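Local coordinates for protein cytochrome c (Shewanella violacea, PDB 6A3L) that binds a covalently attached heme c within a bundle of four long helices and probably takes part in electron transfer, at residues A21-D26 against A46-A51; V87-N92 against A116-G121. All blocks are in the same frame, centred on the assembly; numbering follows the deposited sequence.

Contact 1 of 2, residues A21-D26 against A46-A51; sequences AHNFGD and AENVAA. With HEC (heme c), chain C.
The carboxamides of N23 and N48 meet across the two helices at nearly a right angle, their planes 82° apart. ND2 of N48 donates a hydrogen bond to OD1 of N23 over 2.7 Å in an almost straight line (171°); OD1 lies in the plane of the N48 amide, but the donor sits well above the carbonyl plane of N23. Beside the amide pair, CG2 of V49 packs 3.7 Å from CB of N23 and equally close to the backbone N of F24. That methyl reaches the neighbouring helix because it stands anti to the carbonyl carbon of V49, with CG1 anti to the backbone N. Helices 6-31 and 39-53 pair as roughly antiparallel neighbours in the four-helix bundle of a cytochrome c', the short segments inclined at 144° with axes 8.7 Å apart. On the heme side, CBB of heme c lies over one face of the F24 ring, toward its rim and 4.0 Å from CG, while F112 stacks with the same ring. The buried N23 amide is held from several directions: OD1 also accepts from R45, and ND2 donates to the carbonyl of L19 and bonds to the hydroxyl of Y12 of the second subunit. Replacing N23 by an alanine removes the amide and would probably leave ND2 of N48 and the R45 guanidinium without this shared acceptor.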
ATOM      1  N   ALA A  21       7.470  -5.357   1.445  1.00 45.01           N
ATOM      2  CA  ALA A  21       8.866  -5.800   1.449  1.00 40.69           C
ATOM      3  C   ALA A  21       9.806  -4.678   1.032  1.00 43.71           C
ATOM      4  O   ALA A  21      10.904  -4.545   1.593  1.00 44.26           O
ATOM      5  CB  ALA A  21       9.057  -6.996   0.527  1.00 38.17           C
ATOM      6  N   HIS A  22       9.410  -3.870   0.034  1.00 37.84           N
ATOM      7  CA  HIS A  22      10.266  -2.758  -0.369  1.00 39.45           C
ATOM      8  C   HIS A  22      10.479  -1.796   0.790  1.00 38.81           C
ATOM      9  O   HIS A  22      11.605  -1.366   1.068  1.00 40.79           O
ATOM     10  CB  HIS A  22       9.690  -1.992  -1.575  1.00 36.79           C
ATOM     11  CG  HIS A  22      10.533  -0.809  -1.962  1.00 35.25           C
ATOM     12  ND1 HIS A  22      10.273   0.472  -1.512  1.00 34.02           N
ATOM     13  CD2 HIS A  22      11.659  -0.723  -2.709  1.00 37.20           C
ATOM     14  CE1 HIS A  22      11.192   1.298  -1.989  1.00 37.67           C
ATOM     15  NE2 HIS A  22      12.047   0.598  -2.713  1.00 40.92           N
ATOM     16  N   ASN A  23       9.400  -1.438   1.477  1.00 37.53           N
ATOM     17  CA  ASN A  23       9.533  -0.487   2.572  1.00 37.92           C
ATOM     18  C   ASN A  23      10.257  -1.098   3.766  1.00 42.62           C
ATOM     19  O   ASN A  23      11.040  -0.413   4.432  1.00 44.23           O
ATOM     20  CB  ASN A  23       8.157   0.038   2.956  1.00 37.79           C
ATOM     21  CG  ASN A  23       7.639   1.044   1.946  1.00 39.76           C
ATOM     22  OD1 ASN A  23       7.856   2.246   2.089  1.00 38.97           O
ATOM     23  ND2 ASN A  23       7.005   0.544   0.884  1.00 32.35           N
ATOM     24  N   PHE A  24       9.982  -2.368   4.081  1.00 41.49           N
ATOM     25  CA  PHE A  24      10.659  -2.996   5.210  1.00 43.76           C
ATOM     26  C   PHE A  24      12.169  -3.088   4.986  1.00 44.75           C
ATOM     27  O   PHE A  24      12.960  -2.783   5.888  1.00 46.34           O
ATOM     28  CB  PHE A  24      10.071  -4.379   5.462  1.00 45.00           C
ATOM     29  CG  PHE A  24      10.509  -5.003   6.763  1.00 47.05           C
ATOM     30  CD1 PHE A  24      10.034  -4.521   7.973  1.00 44.39           C
ATOM     31  CD2 PHE A  24      11.364  -6.098   6.773  1.00 46.21           C
ATOM     32  CE1 PHE A  24      10.436  -5.112   9.178  1.00 47.79           C
ATOM     33  CE2 PHE A  24      11.750  -6.686   7.967  1.00 42.54           C
ATOM     34  CZ  PHE A  24      11.279  -6.195   9.166  1.00 42.80           C
ATOM     35  N   GLY A  25      12.589  -3.501   3.788  1.00 45.14           N
ATOM     36  CA  GLY A  25      14.011  -3.665   3.522  1.00 46.93           C
ATOM     37  C   GLY A  25      14.818  -2.387   3.661  1.00 48.87           C
ATOM     38  O   GLY A  25      15.991  -2.432   4.054  1.00 48.77           O
ATOM     39  N   ASP A  26      14.214  -1.238   3.330  1.00 47.82           N
ATOM     40  CA  ASP A  26      14.913   0.038   3.459  1.00 47.68           C
ATOM     41  C   ASP A  26      15.228   0.347   4.918  1.00 47.68           C
ATOM     42  O   ASP A  26      16.276   0.924   5.230  1.00 47.22           O
ATOM     43  CB  ASP A  26      14.066   1.157   2.841  1.00 45.85           C
ATOM     44  CG  ASP A  26      14.881   2.386   2.484  1.00 47.69           C
ATOM     45  OD1 ASP A  26      15.822   2.271   1.672  1.00 50.61           O
ATOM     46  OD2 ASP A  26      14.590   3.468   3.031  1.00 47.85           O
ATOM     47  N   ALA A  46       8.330   3.099   8.381  1.00 38.29           N
ATOM     48  CA  ALA A  46       7.507   2.464   9.409  1.00 41.55           C
ATOM     49  C   ALA A  46       6.033   2.732   9.172  1.00 41.29           C
ATOM     50  O   ALA A  46       5.193   1.832   9.295  1.00 40.44           O
ATOM     51  CB  ALA A  46       7.905   2.970  10.797  1.00 43.86           C
ATOM     52  N   GLU A  47       5.699   3.982   8.868  1.00 42.17           N
ATOM     53  CA  GLU A  47       4.313   4.309   8.584  1.00 40.92           C
ATOM     54  C   GLU A  47       3.805   3.450   7.450  1.00 37.94           C
ATOM     55  O   GLU A  47       2.714   2.869   7.540  1.00 37.78           O
ATOM     56  CB  GLU A  47       4.199   5.795   8.240  1.00 43.64           C
ATOM     57  CG  GLU A  47       3.965   6.684   9.448  1.00 46.94           C
ATOM     58  CD  GLU A  47       3.992   8.162   9.109  1.00 50.95           C
ATOM     59  OE1 GLU A  47       4.103   8.497   7.913  1.00 52.10           O
ATOM     60  OE2 GLU A  47       3.923   8.986  10.047  1.00 55.60           O
ATOM     61  N   ASN A  48       4.614   3.308   6.397  1.00 37.13           N
ATOM     62  CA  ASN A  48       4.174   2.564   5.225  1.00 35.46           C
ATOM     63  C   ASN A  48       3.906   1.106   5.566  1.00 37.91           C
ATOM     64  O   ASN A  48       2.838   0.573   5.238  1.00 37.37           O
ATOM     65  CB  ASN A  48       5.199   2.698   4.095  1.00 35.84           C
ATOM     66  CG  ASN A  48       5.278   4.129   3.546  1.00 36.32           C
ATOM     67  OD1 ASN A  48       4.463   4.973   3.899  1.00 34.67           O
ATOM     68  ND2 ASN A  48       6.219   4.381   2.639  1.00 33.71           N
ATOM     69  N   VAL A  49       4.841   0.456   6.281  1.00 39.66           N
ATOM     70  CA  VAL A  49       4.684  -0.977   6.550  1.00 37.57           C
ATOM     71  C   VAL A  49       3.452  -1.213   7.409  1.00 36.73           C
ATOM     72  O   VAL A  49       2.675  -2.143   7.169  1.00 38.46           O
ATOM     73  CB  VAL A  49       5.967  -1.546   7.190  1.00 39.80           C
ATOM     74  CG1 VAL A  49       5.746  -2.987   7.708  1.00 38.95           C
ATOM     75  CG2 VAL A  49       7.129  -1.486   6.180  1.00 35.97           C
ATOM     76  N   ALA A  50       3.224  -0.340   8.387  1.00 36.67           N
ATOM     77  CA  ALA A  50       2.051  -0.461   9.246  1.00 36.06           C
ATOM     78  C   ALA A  50       0.760  -0.394   8.436  1.00 38.91           C
ATOM     79  O   ALA A  50      -0.134  -1.241   8.590  1.00 35.88           O
ATOM     80  CB  ALA A  50       2.083   0.636  10.308  1.00 36.95           C
ATOM     81  N   ALA A  51       0.648   0.612   7.563  1.00 36.60           N
ATOM     82  CA  ALA A  51      -0.546   0.728   6.733  1.00 38.44           C
ATOM     83  C   ALA A  51      -0.640  -0.434   5.753  1.00 37.89           C
ATOM     84  O   ALA A  51      -1.719  -1.003   5.562  1.00 38.29           O
ATOM     85  CB  ALA A  51      -0.549   2.079   6.001  1.00 36.04           C
TER
HETATM   86 FE   HEC C 201       4.647 -12.293   3.156  1.00 48.79          FE
HETATM   87  CHA HEC C 201       4.195 -13.318  -0.133  1.00 43.05           C
HETATM   88  CHB HEC C 201       7.025 -10.070   2.141  1.00 44.14           C
HETATM   89  CHC HEC C 201       4.632 -10.760   6.289  1.00 47.49           C
HETATM   90  CHD HEC C 201       2.167 -14.379   4.139  1.00 41.81           C
HETATM   91  NA  HEC C 201       5.431 -11.793   1.344  1.00 44.83           N
HETATM   92  C1A HEC C 201       5.139 -12.357   0.120  1.00 41.71           C
HETATM   93  C2A HEC C 201       6.022 -11.765  -0.842  1.00 41.42           C
HETATM   94  C3A HEC C 201       6.797 -10.866  -0.226  1.00 42.27           C
HETATM   95  C4A HEC C 201       6.442 -10.859   1.169  1.00 43.05           C
HETATM   96  CMA HEC C 201       7.897  -9.993  -0.883  1.00 42.99           C
HETATM   97  CAA HEC C 201       6.028 -12.098  -2.338  1.00 35.62           C
HETATM   98  CBA HEC C 201       4.893 -11.255  -2.945  1.00 40.66           C
HETATM   99  CGA HEC C 201       5.033 -11.314  -4.442  1.00 39.73           C
HETATM  100  O1A HEC C 201       5.810 -10.480  -4.959  1.00 41.41           O
HETATM  101  O2A HEC C 201       4.407 -12.182  -5.105  1.00 38.30           O
HETATM  102  NB  HEC C 201       5.611 -10.646   4.062  1.00 46.69           N
HETATM  103  C1B HEC C 201       6.642  -9.951   3.459  1.00 44.73           C
HETATM  104  C2B HEC C 201       7.245  -9.085   4.450  1.00 43.63           C
HETATM  105  C3B HEC C 201       6.606  -9.273   5.622  1.00 43.24           C
HETATM  106  C4B HEC C 201       5.554 -10.255   5.389  1.00 46.21           C
HETATM  107  CMB HEC C 201       8.440  -8.155   4.133  1.00 44.20           C
HETATM  108  CAB HEC C 201       6.877  -8.557   6.974  1.00 45.11           C
HETATM  109  CBB HEC C 201       7.225  -7.259   7.009  1.00 42.88           C
HETATM  110  NC  HEC C 201       3.577 -12.505   4.864  1.00 41.72           N
HETATM  111  C1C HEC C 201       3.766 -11.827   6.059  1.00 46.21           C
HETATM  112  C2C HEC C 201       2.886 -12.426   7.047  1.00 44.42           C
HETATM  113  C3C HEC C 201       2.221 -13.446   6.476  1.00 42.71           C
HETATM  114  C4C HEC C 201       2.634 -13.494   5.082  1.00 43.01           C
HETATM  115  CMC HEC C 201       2.823 -11.961   8.519  1.00 48.11           C
HETATM  116  CAC HEC C 201       1.165 -14.396   7.113  1.00 42.98           C
HETATM  117  CBC HEC C 201       0.305 -13.972   8.049  1.00 41.23           C
HETATM  118  ND  HEC C 201       3.415 -13.589   2.163  1.00 43.27           N
HETATM  119  C1D HEC C 201       2.462 -14.370   2.795  1.00 42.87           C
HETATM  120  C2D HEC C 201       1.828 -15.191   1.799  1.00 44.94           C
HETATM  121  C3D HEC C 201       2.384 -14.909   0.610  1.00 44.75           C
HETATM  122  C4D HEC C 201       3.397 -13.898   0.820  1.00 43.02           C
HETATM  123  CMD HEC C 201       0.706 -16.214   2.097  1.00 45.23           C
HETATM  124  CAD HEC C 201       2.008 -15.536  -0.755  1.00 48.22           C
HETATM  125  CBD HEC C 201       1.173 -14.571  -1.610  1.00 46.59           C
HETATM  126  CGD HEC C 201       0.845 -15.221  -2.936  1.00 45.38           C
HETATM  127  O1D HEC C 201       1.770 -15.450  -3.749  1.00 45.90           O
HETATM  128  O2D HEC C 201      -0.341 -15.526  -3.188  1.00 48.00           O

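Contact 2 of 2, residues V87-N92 against A116-G121; sequences VSLQDN and AKSCKG. With HEC (heme c), chain C.
The heme-attachment helix of this cytochrome c', 105-126, packs here against helix 79-99, beside the first cysteine of the CxxCH motif. Within 116-121, S118 makes the contact, its CB 3.7 Å from CD1 of L89. OG of S118 lies 3.7 Å from CA of L89, and ND2 of N92 is 3.4 Å from that oxygen. The same amide nitrogen also makes a weak hydrogen bond to the carbonyl of K114, one turn before S118, so the N92 amide reaches toward helix 105-126. The two short segments run antiparallel at 161°, their axes 9.4 Å apart, as two neighbouring helices of the four-helix bundle.

The leucine turns from the helix interface to the cofactor. With CG anti to the backbone N (chi1 176°), the two methyls of L89 divide between partners: CD1 of L89 touches both CB of S118 and, at 3.6 Å, CAB of the heme, whereas CD2 of L89 rests 3.5 Å from the heme methyl CMC. L89 is thus a buried apolar contact at this rim of the porphyrin, touching M20 of helix 6-31 and V115 of helix 105-126. Next to S118 in sequence, C119 bonds covalently through SG to CAB of the heme at 1.8 Å. Its sulfur stands anti to the carbonyl carbon (chi1 -51°), which carries it off the helix to the former vinyl group. C122 forms the second thioether and H123 is the axial ligand of the iron, and all three project from this one helix. The backbone carbonyl of S118 also comes near the heme, its O 3.8 Å from CMC.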
ATOM      1  N   VAL A  87      -2.659 -10.545  12.221  1.00 45.11           N
ATOM      2  CA  VAL A  87      -2.967  -9.528  13.225  1.00 47.23           C
ATOM      3  C   VAL A  87      -1.719  -9.180  14.024  1.00 47.87           C
ATOM      4  O   VAL A  87      -1.478  -8.008  14.355  1.00 45.82           O
ATOM      5  CB  VAL A  87      -4.102 -10.008  14.152  1.00 48.35           C
ATOM      6  CG1 VAL A  87      -4.361  -8.986  15.251  1.00 45.86           C
ATOM      7  CG2 VAL A  87      -5.365 -10.271  13.368  1.00 45.83           C
ATOM      8  N   SER A  88      -0.893 -10.195  14.331  1.00 47.47           N
ATOM      9  CA  SER A  88       0.374  -9.952  15.014  1.00 46.28           C
ATOM     10  C   SER A  88       1.316  -9.112  14.163  1.00 44.29           C
ATOM     11  O   SER A  88       2.026  -8.243  14.687  1.00 42.75           O
ATOM     12  CB  SER A  88       1.044 -11.280  15.378  1.00 46.16           C
ATOM     13  OG  SER A  88       0.577 -11.757  16.615  1.00 50.78           O
ATOM     14  N   LEU A  89       1.370  -9.384  12.855  1.00 43.87           N
ATOM     15  CA  LEU A  89       2.192  -8.549  11.987  1.00 42.91           C
ATOM     16  C   LEU A  89       1.781  -7.092  12.119  1.00 42.20           C
ATOM     17  O   LEU A  89       2.634  -6.200  12.158  1.00 44.25           O
ATOM     18  CB  LEU A  89       2.079  -9.002  10.531  1.00 45.56           C
ATOM     19  CG  LEU A  89       2.825  -8.164   9.480  1.00 44.54           C
ATOM     20  CD1 LEU A  89       4.356  -8.278   9.596  1.00 45.06           C
ATOM     21  CD2 LEU A  89       2.373  -8.542   8.109  1.00 40.72           C
ATOM     22  N   GLN A  90       0.474  -6.835  12.186  1.00 42.77           N
ATOM     23  CA  GLN A  90      -0.010  -5.469  12.342  1.00 43.41           C
ATOM     24  C   GLN A  90       0.421  -4.887  13.675  1.00 44.08           C
ATOM     25  O   GLN A  90       0.982  -3.786  13.731  1.00 42.90           O
ATOM     26  CB  GLN A  90      -1.528  -5.446  12.186  1.00 42.18           C
ATOM     27  CG  GLN A  90      -1.987  -5.875  10.802  1.00 43.98           C
ATOM     28  CD  GLN A  90      -3.451  -6.272  10.755  1.00 46.05           C
ATOM     29  OE1 GLN A  90      -4.164  -6.198  11.758  1.00 49.07           O
ATOM     30  NE2 GLN A  90      -3.913  -6.675   9.577  1.00 45.75           N
ATOM     31  N   ASP A  91       0.209  -5.633  14.761  1.00 44.52           N
ATOM     32  CA  ASP A  91       0.610  -5.134  16.075  1.00 44.74           C
ATOM     33  C   ASP A  91       2.111  -4.869  16.125  1.00 44.17           C
ATOM     34  O   ASP A  91       2.545  -3.821  16.620  1.00 46.34           O
ATOM     35  CB  ASP A  91       0.189  -6.116  17.177  1.00 47.46           C
ATOM     36  CG  ASP A  91      -1.330  -6.145  17.394  1.00 50.33           C
ATOM     37  OD1 ASP A  91      -2.051  -5.363  16.731  1.00 49.62           O
ATOM     38  OD2 ASP A  91      -1.803  -6.920  18.252  1.00 50.71           O
ATOM     39  N   ASN A  92       2.919  -5.801  15.603  1.00 41.04           N
ATOM     40  CA  ASN A  92       4.364  -5.589  15.558  1.00 40.85           C
ATOM     41  C   ASN A  92       4.741  -4.411  14.659  1.00 41.67           C
ATOM     42  O   ASN A  92       5.697  -3.687  14.954  1.00 40.90           O
ATOM     43  CB  ASN A  92       5.068  -6.850  15.075  1.00 43.22           C
ATOM     44  CG  ASN A  92       4.923  -7.991  16.046  1.00 41.42           C
ATOM     45  OD1 ASN A  92       4.359  -7.831  17.126  1.00 38.73           O
ATOM     46  ND2 ASN A  92       5.448  -9.147  15.675  1.00 43.72           N
ATOM     47  N   ALA A 116      10.369  -8.619  11.602  1.00 46.81           N
ATOM     48  CA  ALA A 116      11.032  -9.556  10.702  1.00 47.74           C
ATOM     49  C   ALA A 116      10.666 -10.985  11.074  1.00 48.46           C
ATOM     50  O   ALA A 116      10.508 -11.848  10.201  1.00 49.04           O
ATOM     51  CB  ALA A 116      12.550  -9.350  10.731  1.00 47.58           C
ATOM     52  N   LYS A 117      10.519 -11.244  12.376  1.00 48.10           N
ATOM     53  CA  LYS A 117      10.130 -12.572  12.833  1.00 47.74           C
ATOM     54  C   LYS A 117       8.732 -12.925  12.334  1.00 45.95           C
ATOM     55  O   LYS A 117       8.484 -14.072  11.958  1.00 45.90           O
ATOM     56  CB  LYS A 117      10.219 -12.616  14.374  1.00 42.30           C
ATOM     57  CG  LYS A 117       9.853 -13.936  15.043  1.00 46.12           C
ATOM     58  CD  LYS A 117      10.439 -14.028  16.476  1.00 48.84           C
ATOM     59  CE  LYS A 117       9.370 -14.293  17.559  1.00 49.78           C
ATOM     60  NZ  LYS A 117       8.926 -15.726  17.655  1.00 51.25           N
ATOM     61  N   SER A 118       7.833 -11.939  12.231  1.00 48.68           N
ATOM     62  CA  SER A 118       6.511 -12.193  11.646  1.00 46.93           C
ATOM     63  C   SER A 118       6.618 -12.605  10.190  1.00 47.61           C
ATOM     64  O   SER A 118       5.998 -13.587   9.763  1.00 48.18           O
ATOM     65  CB  SER A 118       5.619 -10.959  11.766  1.00 43.79           C
ATOM     66  OG  SER A 118       4.826 -10.999  12.940  1.00 47.20           O
ATOM     67  N   CYS A 119       7.411 -11.863   9.412  1.00 50.32           N
ATOM     68  CA  CYS A 119       7.588 -12.174   7.996  1.00 50.07           C
ATOM     69  C   CYS A 119       8.062 -13.612   7.814  1.00 49.80           C
ATOM     70  O   CYS A 119       7.452 -14.395   7.076  1.00 50.03           O
ATOM     71  CB  CYS A 119       8.582 -11.194   7.345  1.00 49.76           C
ATOM     72  SG  CYS A 119       8.283  -9.428   7.607  1.00 49.82           S
ATOM     73  N   LYS A 120       9.191 -13.954   8.431  1.00 47.35           N
ATOM     74  CA  LYS A 120       9.720 -15.307   8.303  1.00 50.25           C
ATOM     75  C   LYS A 120       8.763 -16.328   8.906  1.00 50.01           C
ATOM     76  O   LYS A 120       8.558 -17.411   8.343  1.00 49.50           O
ATOM     77  CB  LYS A 120      11.094 -15.397   8.970  1.00 50.48           C
ATOM     78  CG  LYS A 120      11.741 -16.766   8.856  1.00 52.47           C
ATOM     79  CD  LYS A 120      13.156 -16.661   8.288  1.00 56.77           C
ATOM     80  CE  LYS A 120      13.754 -18.039   7.971  1.00 56.94           C
ATOM     81  NZ  LYS A 120      14.880 -17.935   6.991  1.00 58.02           N
ATOM     82  N   GLY A 121       8.147 -15.982  10.036  1.00 48.41           N
ATOM     83  CA  GLY A 121       7.308 -16.934  10.742  1.00 47.93           C
ATOM     84  C   GLY A 121       6.130 -17.410   9.922  1.00 48.89           C
ATOM     85  O   GLY A 121       5.862 -18.607   9.836  1.00 51.42           O
TER
HETATM   86 FE   HEC C 201       4.647 -12.293   3.156  1.00 48.79          FE
HETATM   87  CHA HEC C 201       4.195 -13.318  -0.133  1.00 43.05           C
HETATM   88  CHB HEC C 201       7.025 -10.070   2.141  1.00 44.14           C
HETATM   89  CHC HEC C 201       4.632 -10.760   6.289  1.00 47.49           C
HETATM   90  CHD HEC C 201       2.167 -14.379   4.139  1.00 41.81           C
HETATM   91  NA  HEC C 201       5.431 -11.793   1.344  1.00 44.83           N
HETATM   92  C1A HEC C 201       5.139 -12.357   0.120  1.00 41.71           C
HETATM   93  C2A HEC C 201       6.022 -11.765  -0.842  1.00 41.42           C
HETATM   94  C3A HEC C 201       6.797 -10.866  -0.226  1.00 42.27           C
HETATM   95  C4A HEC C 201       6.442 -10.859   1.169  1.00 43.05           C
HETATM   96  CMA HEC C 201       7.897  -9.993  -0.883  1.00 42.99           C
HETATM   97  CAA HEC C 201       6.028 -12.098  -2.338  1.00 35.62           C
HETATM   98  CBA HEC C 201       4.893 -11.255  -2.945  1.00 40.66           C
HETATM   99  CGA HEC C 201       5.033 -11.314  -4.442  1.00 39.73           C
HETATM  100  O1A HEC C 201       5.810 -10.480  -4.959  1.00 41.41           O
HETATM  101  O2A HEC C 201       4.407 -12.182  -5.105  1.00 38.30           O
HETATM  102  NB  HEC C 201       5.611 -10.646   4.062  1.00 46.69           N
HETATM  103  C1B HEC C 201       6.642  -9.951   3.459  1.00 44.73           C
HETATM  104  C2B HEC C 201       7.245  -9.085   4.450  1.00 43.63           C
HETATM  105  C3B HEC C 201       6.606  -9.273   5.622  1.00 43.24           C
HETATM  106  C4B HEC C 201       5.554 -10.255   5.389  1.00 46.21           C
HETATM  107  CMB HEC C 201       8.440  -8.155   4.133  1.00 44.20           C
HETATM  108  CAB HEC C 201       6.877  -8.557   6.974  1.00 45.11           C
HETATM  109  CBB HEC C 201       7.225  -7.259   7.009  1.00 42.88           C
HETATM  110  NC  HEC C 201       3.577 -12.505   4.864  1.00 41.72           N
HETATM  111  C1C HEC C 201       3.766 -11.827   6.059  1.00 46.21           C
HETATM  112  C2C HEC C 201       2.886 -12.426   7.047  1.00 44.42           C
HETATM  113  C3C HEC C 201       2.221 -13.446   6.476  1.00 42.71           C
HETATM  114  C4C HEC C 201       2.634 -13.494   5.082  1.00 43.01           C
HETATM  115  CMC HEC C 201       2.823 -11.961   8.519  1.00 48.11           C
HETATM  116  CAC HEC C 201       1.165 -14.396   7.113  1.00 42.98           C
HETATM  117  CBC HEC C 201       0.305 -13.972   8.049  1.00 41.23           C
HETATM  118  ND  HEC C 201       3.415 -13.589   2.163  1.00 43.27           N
HETATM  119  C1D HEC C 201       2.462 -14.370   2.795  1.00 42.87           C
HETATM  120  C2D HEC C 201       1.828 -15.191   1.799  1.00 44.94           C
HETATM  121  C3D HEC C 201       2.384 -14.909   0.610  1.00 44.75           C
HETATM  122  C4D HEC C 201       3.397 -13.898   0.820  1.00 43.02           C
HETATM  123  CMD HEC C 201       0.706 -16.214   2.097  1.00 45.23           C
HETATM  124  CAD HEC C 201       2.008 -15.536  -0.755  1.00 48.22           C
HETATM  125  CBD HEC C 201       1.173 -14.571  -1.610  1.00 46.59           C
HETATM  126  CGD HEC C 201       0.845 -15.221  -2.936  1.00 45.38           C
HETATM  127  O1D HEC C 201       1.770 -15.450  -3.749  1.00 45.90           O
HETATM  128  O2D HEC C 201      -0.341 -15.526  -3.188  1.00 48.00           O

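Contact 1 closes before contact 2 opens, and together they use all four long helices of the bundle: 6-31 with 39-53 in the first, 79-99 with 105-126 in the second. Their centres are about 12 Å apart, and they touch directly where CZ of F24 packs 3.6 Å from the backbone N of A116. Heme c is common to both. Contact 1 reaches it with A21 and F24, and its polar part borders the second subunit, whereas contact 2 has no neighbour from another chain and holds one of the covalent links. The heme thus lies against helices 6-31, 79-99 and 105-126, while 39-53 packs against 6-31 and borders the second subunit.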